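Local structure of amino acid adenylation domain-containing protein (Bacillus stratosphericus LAMA 585, 6ULY) at residues 70-80 against 121-132; 391-399 against 437-446. The protein probably activates an alpha-keto acid as its acyl adenylate, as the adenylation domain of a keto acid-selecting module in nonribosomal depsipeptide synthesis. One frame throughout, in Å; residues are numbered along the deposited sequence.

Contact 1: 70-80 against 121-132; sequences PVFFQFSSNHA and LEHPLILTDDSL. With SO4 (sulfate ion), chain D.
Phe72 and Leu127 lock strands 70-74 and 125-128 together as a parallel pair inside a mixed sheet, the second strand being reached from 94-97 by a beta-alpha-beta crossover through helix 109-120. The ladder is firm in the middle: Phe72 N donates to Leu125 O (2.9 Å), Leu127 N to Phe72 O (2.7 Å), and Gln74 N to Leu127 O (2.8 Å). On one face of the sheet Val71 CG1 lies against Leu127 CB. On the other, Phe72 places its ring anti to the backbone N (chi1 -155°); CB rests on Ile126 CG1, and Leu121 CD1 comes in near the ring plane, at the edge. Helix 109-120 covers this side with Leu114 and Ala117.

Toward Pro70 the pairing slackens. Pro70 CG still packs on Pro124 CB, but there a water bridges the backbones, donating a hydrogen bond to Pro70 O and accepting one from Leu125 N (2.9 Å).

The far end is tight. Farther on, the Phe75 ring lies with one face under Thr128 CA, 4.1 Å from the ring centroid, a CH-pi contact. Beyond it, Asp129 OD2 is gripped by three donors: Ser76 N at 2.5 Å, Ser77 N and Ser76 OG. The Ser76 hydroxyl can share this oxygen with its own amide because chi1 of 60° tucks OG between the backbone N and carbonyl carbon. Such a cluster probably favours the ionised carboxylate. Ser77 also N-caps helix 78-91; its hydroxyl, the amides of Asn78 and His79, and Arg245 hold a sulfate, probably from the crystallisation liquor. The other carboxylate oxygen, Asp129 OD1, is buried without any polar partner, 3.0 Å from Ala80 CB and 3.2 Å from Phe75 CD1 at the ring edge.

Contact 2: 391-399 against 437-446; sequences TIRIVNHQH and WFHTGDLGFL. With QA7 (5'-O-{(S)-hydroxy[(4-methyl-2-oxopentanoyl)oxy]phosphoryl}adenosine), chain C; SO4 (sulfate ion), chain K.
With CG between its backbone N and carbonyl carbon (chi1 74°) and the chain extended beyond, Arg393 runs along the indole of Trp437, whose CG, anti to its own carbonyl carbon (chi1 -72°), lays one ring face beneath it. The guanidinium is flat on the five-membered ring, planes 3° apart, with CZ 3.5 Å from that ring's centroid: a stacked cation-pi pair. Behind it, Arg393 CD makes a CH-pi contact 3.6 Å from the centroid of the six-membered ring. Thr391 CG2 meets the far corner of the indole, 3.7 Å from Trp437 CH2, while Gln411 fixes the arginine through NE.

No hydrogen bond crosses, since strand 408-413 lies between the segments in the sheet. Ile394 CG1 packs on Leu446 CG at 3.9 Å. Elsewhere His399 and His439, their rings oblique, centroids 5.5 Å apart, share a sulfate, probably a crystallisation ion: His399 NE2 donates to its O3 at 3.2 Å; the bond from His439 NE2 is weak, that nitrogen also bonding to Glu457. Arg409 of this chain and Lys112 of the second subunit bind it too.

Farther along, Asp442 OD2 takes the adenylate hydroxyl O27 at 2.7 Å and Asp442 OD1 takes O26 at a very short, doubtful 2.5 Å. This two-pronged grip on the ribose, from an aspartate in a TGDL sequence, is the hallmark of the nucleotide site in ANL adenylate-forming enzymes.

Following the chain from the N terminus, contact 1 comes first: segment 121-132 returns to lie beside 70-80, closing a loop of 40 residues that holds the rest of helix 78-91, strand 94-97 and helix 109-120. About 260 residues later contact 2 opens at 391-399, and 437-446 closes it after a loop of 37 residues around strand 408-413. The two are in series, neither nested nor crossed, with centres 36 Å apart on opposite sides of the chain's centre and nearest atoms about 18 Å apart. Contact 1 belongs to the seven-stranded mixed sheet, contact 2 to the five-stranded antiparallel one. Yet the second loop links them: its strand 420-421 edges that seven-stranded sheet.

Contact 1: 70-80 against 121-132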
loop_
_atom_site.group_PDB
_atom_site.type_symbol
_atom_site.label_atom_id
_atom_site.label_comp_id
_atom_site.label_asym_id
_atom_site.label_seq_id
_atom_site.Cartn_x
_atom_site.Cartn_y
_atom_site.Cartn_z
ATOM N N PRO A 70 -13.099 21.474 7.266
ATOM C CA PRO A 70 -13.617 20.366 6.461
ATOM C C PRO A 70 -14.970 19.894 6.973
ATOM O O PRO A 70 -15.331 20.071 8.138
ATOM C CB PRO A 70 -12.551 19.277 6.632
ATOM C CG PRO A 70 -11.951 19.559 7.956
ATOM C CD PRO A 70 -11.984 21.049 8.132
ATOM N N VAL A 71 -15.721 19.284 6.061
ATOM C CA VAL A 71 -17.029 18.720 6.358
ATOM C C VAL A 71 -17.096 17.339 5.728
ATOM O O VAL A 71 -16.844 17.188 4.528
ATOM C CB VAL A 71 -18.173 19.607 5.833
ATOM C CG1 VAL A 71 -19.521 19.000 6.195
ATOM C CG2 VAL A 71 -18.041 21.013 6.382
ATOM N N PHE A 72 -17.453 16.342 6.531
ATOM C CA PHE A 72 -17.412 14.944 6.115
ATOM C C PHE A 72 -18.785 14.544 5.586
ATOM O O PHE A 72 -19.746 14.436 6.354
ATOM C CB PHE A 72 -16.989 14.066 7.289
ATOM C CG PHE A 72 -16.363 12.767 6.884
ATOM C CD1 PHE A 72 -14.988 12.654 6.786
ATOM C CD2 PHE A 72 -17.146 11.656 6.604
ATOM C CE1 PHE A 72 -14.400 11.463 6.417
ATOM C CE2 PHE A 72 -16.557 10.455 6.235
ATOM C CZ PHE A 72 -15.184 10.362 6.142
ATOM N N PHE A 73 -18.876 14.314 4.277
ATOM C CA PHE A 73 -20.145 13.973 3.649
ATOM C C PHE A 73 -20.416 12.476 3.748
ATOM O O PHE A 73 -19.557 11.654 3.413
ATOM C CB PHE A 73 -20.151 14.401 2.180
ATOM C CG PHE A 73 -20.392 15.873 1.967
ATOM C CD1 PHE A 73 -20.137 16.791 2.974
ATOM C CD2 PHE A 73 -20.888 16.333 0.758
ATOM C CE1 PHE A 73 -20.361 18.135 2.774
ATOM C CE2 PHE A 73 -21.116 17.677 0.553
ATOM C CZ PHE A 73 -20.857 18.580 1.561
ATOM N N GLN A 74 -21.631 12.128 4.187
ATOM C CA GLN A 74 -22.097 10.739 4.276
ATOM C C GLN A 74 -23.568 10.755 3.863
ATOM O O GLN A 74 -24.462 10.850 4.708
ATOM C CB GLN A 74 -21.898 10.171 5.676
ATOM C CG GLN A 74 -20.459 9.800 5.990
ATOM C CD GLN A 74 -20.009 8.561 5.244
ATOM O OE1 GLN A 74 -20.103 7.449 5.761
ATOM N NE2 GLN A 74 -19.526 8.746 4.020
ATOM N N PHE A 75 -23.809 10.659 2.558
ATOM C CA PHE A 75 -25.129 10.874 1.988
ATOM C C PHE A 75 -25.599 9.654 1.213
ATOM O O PHE A 75 -24.801 8.953 0.585
ATOM C CB PHE A 75 -25.141 12.094 1.057
ATOM C CG PHE A 75 -25.049 13.399 1.781
ATOM C CD1 PHE A 75 -26.154 13.922 2.432
ATOM C CD2 PHE A 75 -23.858 14.099 1.822
ATOM C CE1 PHE A 75 -26.072 15.122 3.107
ATOM C CE2 PHE A 75 -23.768 15.301 2.496
ATOM C CZ PHE A 75 -24.874 15.815 3.139
ATOM N N SER A 76 -26.909 9.411 1.286
ATOM C CA SER A 76 -27.607 8.539 0.357
ATOM C C SER A 76 -28.484 9.311 -0.619
ATOM O O SER A 76 -28.836 8.768 -1.670
ATOM C CB SER A 76 -28.481 7.534 1.120
ATOM O OG SER A 76 -29.450 8.202 1.912
ATOM N N SER A 77 -28.826 10.557 -0.305
ATOM C CA SER A 77 -29.704 11.368 -1.137
ATOM C C SER A 77 -28.876 12.321 -1.989
ATOM O O SER A 77 -28.089 13.109 -1.456
ATOM C CB SER A 77 -30.689 12.158 -0.276
ATOM O OG SER A 77 -31.189 13.270 -0.998
ATOM N N ASN A 78 -29.075 12.258 -3.308
ATOM C CA ASN A 78 -28.448 13.226 -4.201
ATOM C C ASN A 78 -28.890 14.646 -3.871
ATOM O O ASN A 78 -28.071 15.571 -3.854
ATOM C CB ASN A 78 -28.782 12.892 -5.655
ATOM C CG ASN A 78 -28.068 11.652 -6.146
ATOM O OD1 ASN A 78 -26.922 11.393 -5.772
ATOM N ND2 ASN A 78 -28.740 10.876 -6.987
ATOM N N HIS A 79 -30.187 14.837 -3.611
ATOM C CA HIS A 79 -30.699 16.170 -3.310
ATOM C C HIS A 79 -29.979 16.776 -2.112
ATOM O O HIS A 79 -29.506 17.919 -2.165
ATOM C CB HIS A 79 -32.206 16.101 -3.055
ATOM C CG HIS A 79 -32.799 17.393 -2.589
ATOM N ND1 HIS A 79 -33.288 18.345 -3.459
ATOM C CD2 HIS A 79 -32.985 17.892 -1.343
ATOM C CE1 HIS A 79 -33.753 19.372 -2.769
ATOM N NE2 HIS A 79 -33.578 19.123 -1.483
ATOM N N ALA A 80 -29.889 16.022 -1.015
ATOM C CA ALA A 80 -29.235 16.548 0.176
ATOM C C ALA A 80 -27.743 16.774 -0.057
ATOM O O ALA A 80 -27.171 17.738 0.466
ATOM C CB ALA A 80 -29.459 15.598 1.353
ATOM N N LEU A 121 -8.636 14.400 9.231
ATOM C CA LEU A 121 -9.235 15.724 9.135
ATOM C C LEU A 121 -9.576 16.316 10.498
ATOM O O LEU A 121 -10.304 17.311 10.563
ATOM C CB LEU A 121 -10.491 15.656 8.265
ATOM C CG LEU A 121 -10.225 15.297 6.802
ATOM C CD1 LEU A 121 -11.482 14.781 6.126
ATOM C CD2 LEU A 121 -9.685 16.504 6.058
ATOM N N GLU A 122 -9.067 15.733 11.582
ATOM C CA GLU A 122 -9.275 16.253 12.932
ATOM C C GLU A 122 -10.763 16.320 13.283
ATOM O O GLU A 122 -11.290 17.360 13.683
ATOM C CB GLU A 122 -8.604 17.619 13.093
ATOM C CG GLU A 122 -7.080 17.556 13.029
ATOM C CD GLU A 122 -6.427 18.913 13.205
ATOM O OE1 GLU A 122 -7.122 19.938 13.032
ATOM O OE2 GLU A 122 -5.220 18.958 13.521
ATOM N N HIS A 123 -11.443 15.185 13.130
ATOM C CA HIS A 123 -12.797 15.009 13.637
ATOM C C HIS A 123 -13.741 16.071 13.089
ATOM O O HIS A 123 -14.307 16.854 13.861
ATOM C CB HIS A 123 -12.794 15.061 15.165
ATOM C CG HIS A 123 -11.752 14.193 15.799
ATOM N ND1 HIS A 123 -11.388 12.968 15.283
ATOM C CD2 HIS A 123 -10.994 14.376 16.907
ATOM C CE1 HIS A 123 -10.453 12.432 16.048
ATOM N NE2 HIS A 123 -10.194 13.267 17.037
ATOM N N PRO A 124 -13.938 16.132 11.778
ATOM C CA PRO A 124 -14.873 17.110 11.218
ATOM C C PRO A 124 -16.319 16.686 11.424
ATOM O O PRO A 124 -16.641 15.508 11.582
ATOM C CB PRO A 124 -14.518 17.127 9.728
ATOM C CG PRO A 124 -13.991 15.750 9.467
ATOM C CD PRO A 124 -13.288 15.325 10.731
ATOM N N LEU A 125 -17.196 17.685 11.412
ATOM C CA LEU A 125 -18.622 17.408 11.443
ATOM C C LEU A 125 -18.984 16.489 10.288
ATOM O O LEU A 125 -18.587 16.726 9.144
ATOM C CB LEU A 125 -19.422 18.711 11.351
ATOM C CG LEU A 125 -20.928 18.568 11.092
ATOM C CD1 LEU A 125 -21.619 17.939 12.290
ATOM C CD2 LEU A 125 -21.548 19.913 10.753
ATOM N N ILE A 126 -19.733 15.438 10.587
ATOM C CA ILE A 126 -20.258 14.555 9.557
ATOM C C ILE A 126 -21.646 15.044 9.175
ATOM O O ILE A 126 -22.509 15.244 10.038
ATOM C CB ILE A 126 -20.290 13.093 10.034
ATOM C CG1 ILE A 126 -18.880 12.632 10.436
ATOM C CG2 ILE A 126 -20.859 12.203 8.937
ATOM C CD1 ILE A 126 -18.828 11.238 11.040
ATOM N N LEU A 127 -21.848 15.256 7.880
ATOM C CA LEU A 127 -23.101 15.734 7.322
ATOM C C LEU A 127 -23.716 14.603 6.515
ATOM O O LEU A 127 -23.029 13.976 5.700
ATOM C CB LEU A 127 -22.854 16.957 6.441
ATOM C CG LEU A 127 -23.902 18.061 6.397
ATOM C CD1 LEU A 127 -24.226 18.562 7.790
ATOM C CD2 LEU A 127 -23.382 19.189 5.525
ATOM N N THR A 128 -25.004 14.342 6.735
ATOM C CA THR A 128 -25.626 13.142 6.194
ATOM C C THR A 128 -27.117 13.391 5.989
ATOM O O THR A 128 -27.595 14.526 6.071
ATOM C CB THR A 128 -25.376 11.946 7.125
ATOM O OG1 THR A 128 -26.189 10.839 6.718
ATOM C CG2 THR A 128 -25.701 12.311 8.566
ATOM N N ASP A 129 -27.842 12.310 5.711
ATOM C CA ASP A 129 -29.278 12.302 5.486
ATOM C C ASP A 129 -30.032 11.896 6.744
ATOM O O ASP A 129 -29.478 11.294 7.667
ATOM C CB ASP A 129 -29.639 11.317 4.376
ATOM C CG ASP A 129 -29.125 11.745 3.044
ATOM O OD1 ASP A 129 -29.134 12.963 2.784
ATOM O OD2 ASP A 129 -28.712 10.867 2.259
ATOM N N ASP A 130 -31.332 12.194 6.748
ATOM C CA ASP A 130 -32.193 11.645 7.789
ATOM C C ASP A 130 -32.244 10.124 7.707
ATOM O O ASP A 130 -32.315 9.447 8.738
ATOM C CB ASP A 130 -33.599 12.238 7.676
ATOM C CG ASP A 130 -33.690 13.654 8.229
ATOM O OD1 ASP A 130 -33.111 13.919 9.304
ATOM O OD2 ASP A 130 -34.350 14.500 7.593
ATOM N N SER A 131 -32.186 9.571 6.493
ATOM C CA SER A 131 -32.203 8.125 6.312
ATOM C C SER A 131 -30.916 7.447 6.777
ATOM O O SER A 131 -30.905 6.219 6.916
ATOM C CB SER A 131 -32.456 7.790 4.838
ATOM O OG SER A 131 -31.326 8.102 4.042
ATOM N N LEU A 132 -29.842 8.205 7.023
ATOM C CA LEU A 132 -28.572 7.639 7.457
ATOM C C LEU A 132 -28.108 8.105 8.828
ATOM O O LEU A 132 -27.209 7.476 9.396
ATOM C CB LEU A 132 -27.455 7.977 6.458
ATOM C CG LEU A 132 -27.359 7.180 5.159
ATOM C CD1 LEU A 132 -26.207 7.719 4.326
ATOM C CD2 LEU A 132 -27.171 5.696 5.431
HETATM S S SO4 D . -32.645 11.961 -3.931
HETATM O O1 SO4 D . -32.738 11.995 -2.492
HETATM O O2 SO4 D . -31.630 11.032 -4.356
HETATM O O3 SO4 D . -32.310 13.272 -4.410
HETATM O O4 SO4 D . -33.891 11.569 -4.504
HETATM O O HOH W 1 -15.971 20.252 10.659
#

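Contact 2: 391-399 against 437-446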
loop_
_atom_site.group_PDB
_atom_site.type_symbol
_atom_site.label_atom_id
_atom_site.label_comp_id
_atom_site.label_asym_id
_atom_site.label_seq_id
_atom_site.Cartn_x
_atom_site.Cartn_y
_atom_site.Cartn_z
ATOM N N THR A 391 -0.974 18.386 -20.823
ATOM C CA THR A 391 0.075 17.710 -21.571
ATOM C C THR A 391 0.235 16.309 -21.000
ATOM O O THR A 391 0.290 16.135 -19.779
ATOM C CB THR A 391 1.408 18.466 -21.503
ATOM O OG1 THR A 391 1.200 19.853 -21.803
ATOM C CG2 THR A 391 2.376 17.892 -22.511
ATOM N N ILE A 392 0.287 15.319 -21.879
ATOM C CA ILE A 392 0.535 13.938 -21.493
ATOM C C ILE A 392 1.867 13.517 -22.087
ATOM O O ILE A 392 2.234 13.945 -23.186
ATOM C CB ILE A 392 -0.589 12.996 -21.968
ATOM C CG1 ILE A 392 -1.950 13.560 -21.558
ATOM C CG2 ILE A 392 -0.372 11.599 -21.407
ATOM C CD1 ILE A 392 -3.105 12.707 -21.969
ATOM N N ARG A 393 2.596 12.677 -21.357
ATOM C CA ARG A 393 3.799 12.066 -21.897
ATOM C C ARG A 393 3.899 10.640 -21.380
ATOM O O ARG A 393 3.300 10.276 -20.365
ATOM C CB ARG A 393 5.065 12.867 -21.546
ATOM C CG ARG A 393 5.529 12.745 -20.101
ATOM C CD ARG A 393 6.899 13.393 -19.910
ATOM N NE ARG A 393 7.411 13.226 -18.553
ATOM C CZ ARG A 393 8.577 13.705 -18.126
ATOM N NH1 ARG A 393 9.363 14.392 -18.946
ATOM N NH2 ARG A 393 8.956 13.499 -16.873
ATOM N N ILE A 394 4.655 9.832 -22.117
ATOM C CA ILE A 394 4.917 8.440 -21.782
ATOM C C ILE A 394 6.419 8.293 -21.578
ATOM O O ILE A 394 7.204 8.674 -22.454
ATOM C CB ILE A 394 4.420 7.493 -22.891
ATOM C CG1 ILE A 394 2.991 7.850 -23.320
ATOM C CG2 ILE A 394 4.518 6.050 -22.434
ATOM C CD1 ILE A 394 1.925 7.612 -22.262
ATOM N N VAL A 395 6.819 7.746 -20.427
ATOM C CA VAL A 395 8.226 7.617 -20.066
ATOM C C VAL A 395 8.523 6.176 -19.671
ATOM O O VAL A 395 7.626 5.394 -19.352
ATOM C CB VAL A 395 8.623 8.572 -18.920
ATOM C CG1 VAL A 395 8.430 10.016 -19.342
ATOM C CG2 VAL A 395 7.819 8.266 -17.663
ATOM N N ASN A 396 9.814 5.838 -19.675
ATOM C CA ASN A 396 10.253 4.481 -19.403
ATOM C C ASN A 396 10.678 4.338 -17.940
ATOM O O ASN A 396 10.453 5.226 -17.111
ATOM C CB ASN A 396 11.383 4.083 -20.362
ATOM C CG ASN A 396 12.643 4.916 -20.178
ATOM O OD1 ASN A 396 12.822 5.602 -19.171
ATOM N ND2 ASN A 396 13.528 4.853 -21.165
ATOM N N HIS A 397 11.311 3.204 -17.627
ATOM C CA HIS A 397 11.701 2.899 -16.253
ATOM C C HIS A 397 12.475 4.049 -15.616
ATOM O O HIS A 397 12.293 4.347 -14.430
ATOM C CB HIS A 397 12.537 1.615 -16.235
ATOM C CG HIS A 397 12.434 0.832 -14.961
ATOM N ND1 HIS A 397 13.436 -0.004 -14.520
ATOM C CD2 HIS A 397 11.441 0.744 -14.045
ATOM C CE1 HIS A 397 13.070 -0.566 -13.381
ATOM N NE2 HIS A 397 11.863 -0.128 -13.071
ATOM N N GLN A 398 13.343 4.706 -16.385
ATOM C CA GLN A 398 14.166 5.798 -15.879
ATOM C C GLN A 398 13.536 7.166 -16.105
ATOM O O GLN A 398 14.239 8.181 -16.035
ATOM C CB GLN A 398 15.553 5.760 -16.523
ATOM C CG GLN A 398 16.393 4.567 -16.115
ATOM C CD GLN A 398 17.838 4.719 -16.532
ATOM O OE1 GLN A 398 18.249 5.778 -17.011
ATOM N NE2 GLN A 398 18.623 3.662 -16.353
ATOM N N HIS A 399 12.232 7.217 -16.375
ATOM C CA HIS A 399 11.516 8.477 -16.562
ATOM C C HIS A 399 12.064 9.267 -17.748
ATOM O O HIS A 399 11.989 10.499 -17.779
ATOM C CB HIS A 399 11.551 9.321 -15.286
ATOM C CG HIS A 399 10.779 8.724 -14.151
ATOM N ND1 HIS A 399 10.692 9.323 -12.912
ATOM C CD2 HIS A 399 10.051 7.585 -14.070
ATOM C CE1 HIS A 399 9.944 8.577 -12.117
ATOM N NE2 HIS A 399 9.543 7.517 -12.796
ATOM N N TRP A 437 5.240 17.211 -13.559
ATOM C CA TRP A 437 4.691 15.981 -14.115
ATOM C C TRP A 437 4.077 15.137 -13.006
ATOM O O TRP A 437 4.780 14.713 -12.083
ATOM C CB TRP A 437 5.767 15.189 -14.856
ATOM C CG TRP A 437 6.158 15.823 -16.145
ATOM C CD1 TRP A 437 7.320 16.480 -16.416
ATOM C CD2 TRP A 437 5.379 15.870 -17.347
ATOM N NE1 TRP A 437 7.316 16.932 -17.712
ATOM C CE2 TRP A 437 6.136 16.571 -18.305
ATOM C CE3 TRP A 437 4.115 15.384 -17.705
ATOM C CZ2 TRP A 437 5.675 16.798 -19.600
ATOM C CZ3 TRP A 437 3.658 15.614 -18.991
ATOM C CH2 TRP A 437 4.435 16.314 -19.923
ATOM N N PHE A 438 2.769 14.888 -13.110
ATOM C CA PHE A 438 2.065 14.032 -12.167
ATOM C C PHE A 438 2.132 12.586 -12.642
ATOM O O PHE A 438 1.780 12.284 -13.786
ATOM C CB PHE A 438 0.604 14.455 -12.003
ATOM C CG PHE A 438 -0.193 13.501 -11.170
ATOM C CD1 PHE A 438 -0.202 13.609 -9.792
ATOM C CD2 PHE A 438 -0.899 12.468 -11.761
ATOM C CE1 PHE A 438 -0.922 12.719 -9.018
ATOM C CE2 PHE A 438 -1.622 11.574 -10.991
ATOM C CZ PHE A 438 -1.631 11.700 -9.619
ATOM N N HIS A 439 2.568 11.699 -11.753
ATOM C CA HIS A 439 2.758 10.289 -12.068
ATOM C C HIS A 439 1.460 9.540 -11.798
ATOM O O HIS A 439 1.016 9.454 -10.649
ATOM C CB HIS A 439 3.898 9.711 -11.230
ATOM C CG HIS A 439 4.437 8.415 -11.748
ATOM N ND1 HIS A 439 5.309 8.346 -12.814
ATOM C CD2 HIS A 439 4.238 7.138 -11.342
ATOM C CE1 HIS A 439 5.622 7.083 -13.044
ATOM N NE2 HIS A 439 4.984 6.330 -12.165
ATOM N N THR A 440 0.858 8.992 -12.856
ATOM C CA THR A 440 -0.469 8.398 -12.735
ATOM C C THR A 440 -0.425 6.993 -12.158
ATOM O O THR A 440 -1.385 6.565 -11.509
ATOM C CB THR A 440 -1.159 8.345 -14.097
ATOM O OG1 THR A 440 -0.415 7.489 -14.975
ATOM C CG2 THR A 440 -1.273 9.737 -14.704
ATOM N N GLY A 441 0.665 6.268 -12.376
ATOM C CA GLY A 441 0.689 4.852 -12.097
ATOM C C GLY A 441 0.108 3.991 -13.196
ATOM O O GLY A 441 0.101 2.762 -13.058
ATOM N N ASP A 442 -0.374 4.592 -14.279
ATOM C CA ASP A 442 -0.977 3.872 -15.388
ATOM C C ASP A 442 0.036 3.668 -16.507
ATOM O O ASP A 442 0.955 4.469 -16.693
ATOM C CB ASP A 442 -2.191 4.629 -15.932
ATOM C CG ASP A 442 -3.301 4.755 -14.912
ATOM O OD1 ASP A 442 -3.652 3.735 -14.285
ATOM O OD2 ASP A 442 -3.813 5.877 -14.729
ATOM N N LEU A 443 -0.150 2.587 -17.252
ATOM C CA LEU A 443 0.677 2.266 -18.403
ATOM C C LEU A 443 -0.119 2.498 -19.678
ATOM O O LEU A 443 -1.325 2.229 -19.729
ATOM C CB LEU A 443 1.158 0.815 -18.350
ATOM C CG LEU A 443 1.969 0.421 -17.115
ATOM C CD1 LEU A 443 2.315 -1.057 -17.169
ATOM C CD2 LEU A 443 3.231 1.260 -17.002
ATOM N N GLY A 444 0.560 3.002 -20.701
ATOM C CA GLY A 444 -0.086 3.224 -21.976
ATOM C C GLY A 444 0.900 3.774 -22.978
ATOM O O GLY A 444 2.110 3.789 -22.744
ATOM N N PHE A 445 0.363 4.232 -24.105
ATOM C CA PHE A 445 1.178 4.803 -25.161
ATOM C C PHE A 445 0.430 5.968 -25.791
ATOM O O PHE A 445 -0.767 6.161 -25.573
ATOM C CB PHE A 445 1.543 3.753 -26.220
ATOM C CG PHE A 445 0.359 3.136 -26.894
ATOM C CD1 PHE A 445 -0.133 3.663 -28.078
ATOM C CD2 PHE A 445 -0.265 2.028 -26.346
ATOM C CE1 PHE A 445 -1.227 3.098 -28.701
ATOM C CE2 PHE A 445 -1.363 1.459 -26.964
ATOM C CZ PHE A 445 -1.842 1.993 -28.145
ATOM N N LEU A 446 1.163 6.756 -26.565
ATOM C CA LEU A 446 0.598 7.833 -27.360
ATOM C C LEU A 446 0.714 7.466 -28.832
ATOM O O LEU A 446 1.707 6.866 -29.256
ATOM C CB LEU A 446 1.304 9.162 -27.075
ATOM C CG LEU A 446 0.837 9.890 -25.810
ATOM C CD1 LEU A 446 1.805 10.997 -25.421
ATOM C CD2 LEU A 446 -0.556 10.466 -26.004
HETATM C C01 QA7 C . -13.160 9.564 -16.925
HETATM C C02 QA7 C . -13.449 9.467 -15.475
HETATM C C03 QA7 C . -13.837 10.815 -14.931
HETATM C C04 QA7 C . -12.256 8.788 -14.883
HETATM C C05 QA7 C . -11.753 9.275 -13.562
HETATM C C06 QA7 C . -11.533 8.294 -12.458
HETATM C C10 QA7 C . -8.542 6.735 -11.634
HETATM C C11 QA7 C . -7.993 5.578 -12.137
HETATM C C12 QA7 C . -6.877 5.942 -13.205
HETATM C C13 QA7 C . -6.870 4.984 -13.966
HETATM C C14 QA7 C . -8.383 4.334 -13.949
HETATM C C16 QA7 C . -9.756 5.699 -15.334
HETATM C C18 QA7 C . -9.683 4.661 -17.195
HETATM C C19 QA7 C . -9.792 4.165 -18.490
HETATM C C21 QA7 C . -8.453 2.460 -17.960
HETATM C C23 QA7 C . -8.934 3.986 -16.329
HETATM N N15 QA7 C . -9.008 4.651 -15.169
HETATM N N17 QA7 C . -10.178 5.724 -16.564
HETATM N N20 QA7 C . -9.167 3.088 -18.822
HETATM N N22 QA7 C . -8.322 2.867 -16.750
HETATM N N24 QA7 C . -10.566 4.861 -19.425
HETATM O O07 QA7 C . -10.965 8.642 -11.284
HETATM O O09 QA7 C . -9.494 6.486 -10.670
HETATM O O25 QA7 C . -8.987 4.831 -12.968
HETATM O O26 QA7 C . -6.041 3.874 -13.571
HETATM O O27 QA7 C . -5.512 6.276 -12.670
HETATM O O28 QA7 C . -11.464 7.332 -9.342
HETATM O O29 QA7 C . -9.540 8.467 -9.349
HETATM O O30 QA7 C . -11.856 7.228 -12.626
HETATM O O31 QA7 C . -11.504 10.374 -13.426
HETATM P P08 QA7 C . -10.369 7.689 -10.164
HETATM S S SO4 K . 8.021 4.530 -11.053
HETATM O O1 SO4 K . 8.353 5.735 -10.311
HETATM O O2 SO4 K . 9.028 3.523 -10.839
HETATM O O3 SO4 K . 7.932 4.808 -12.465
HETATM O O4 SO4 K . 6.755 4.043 -10.594
#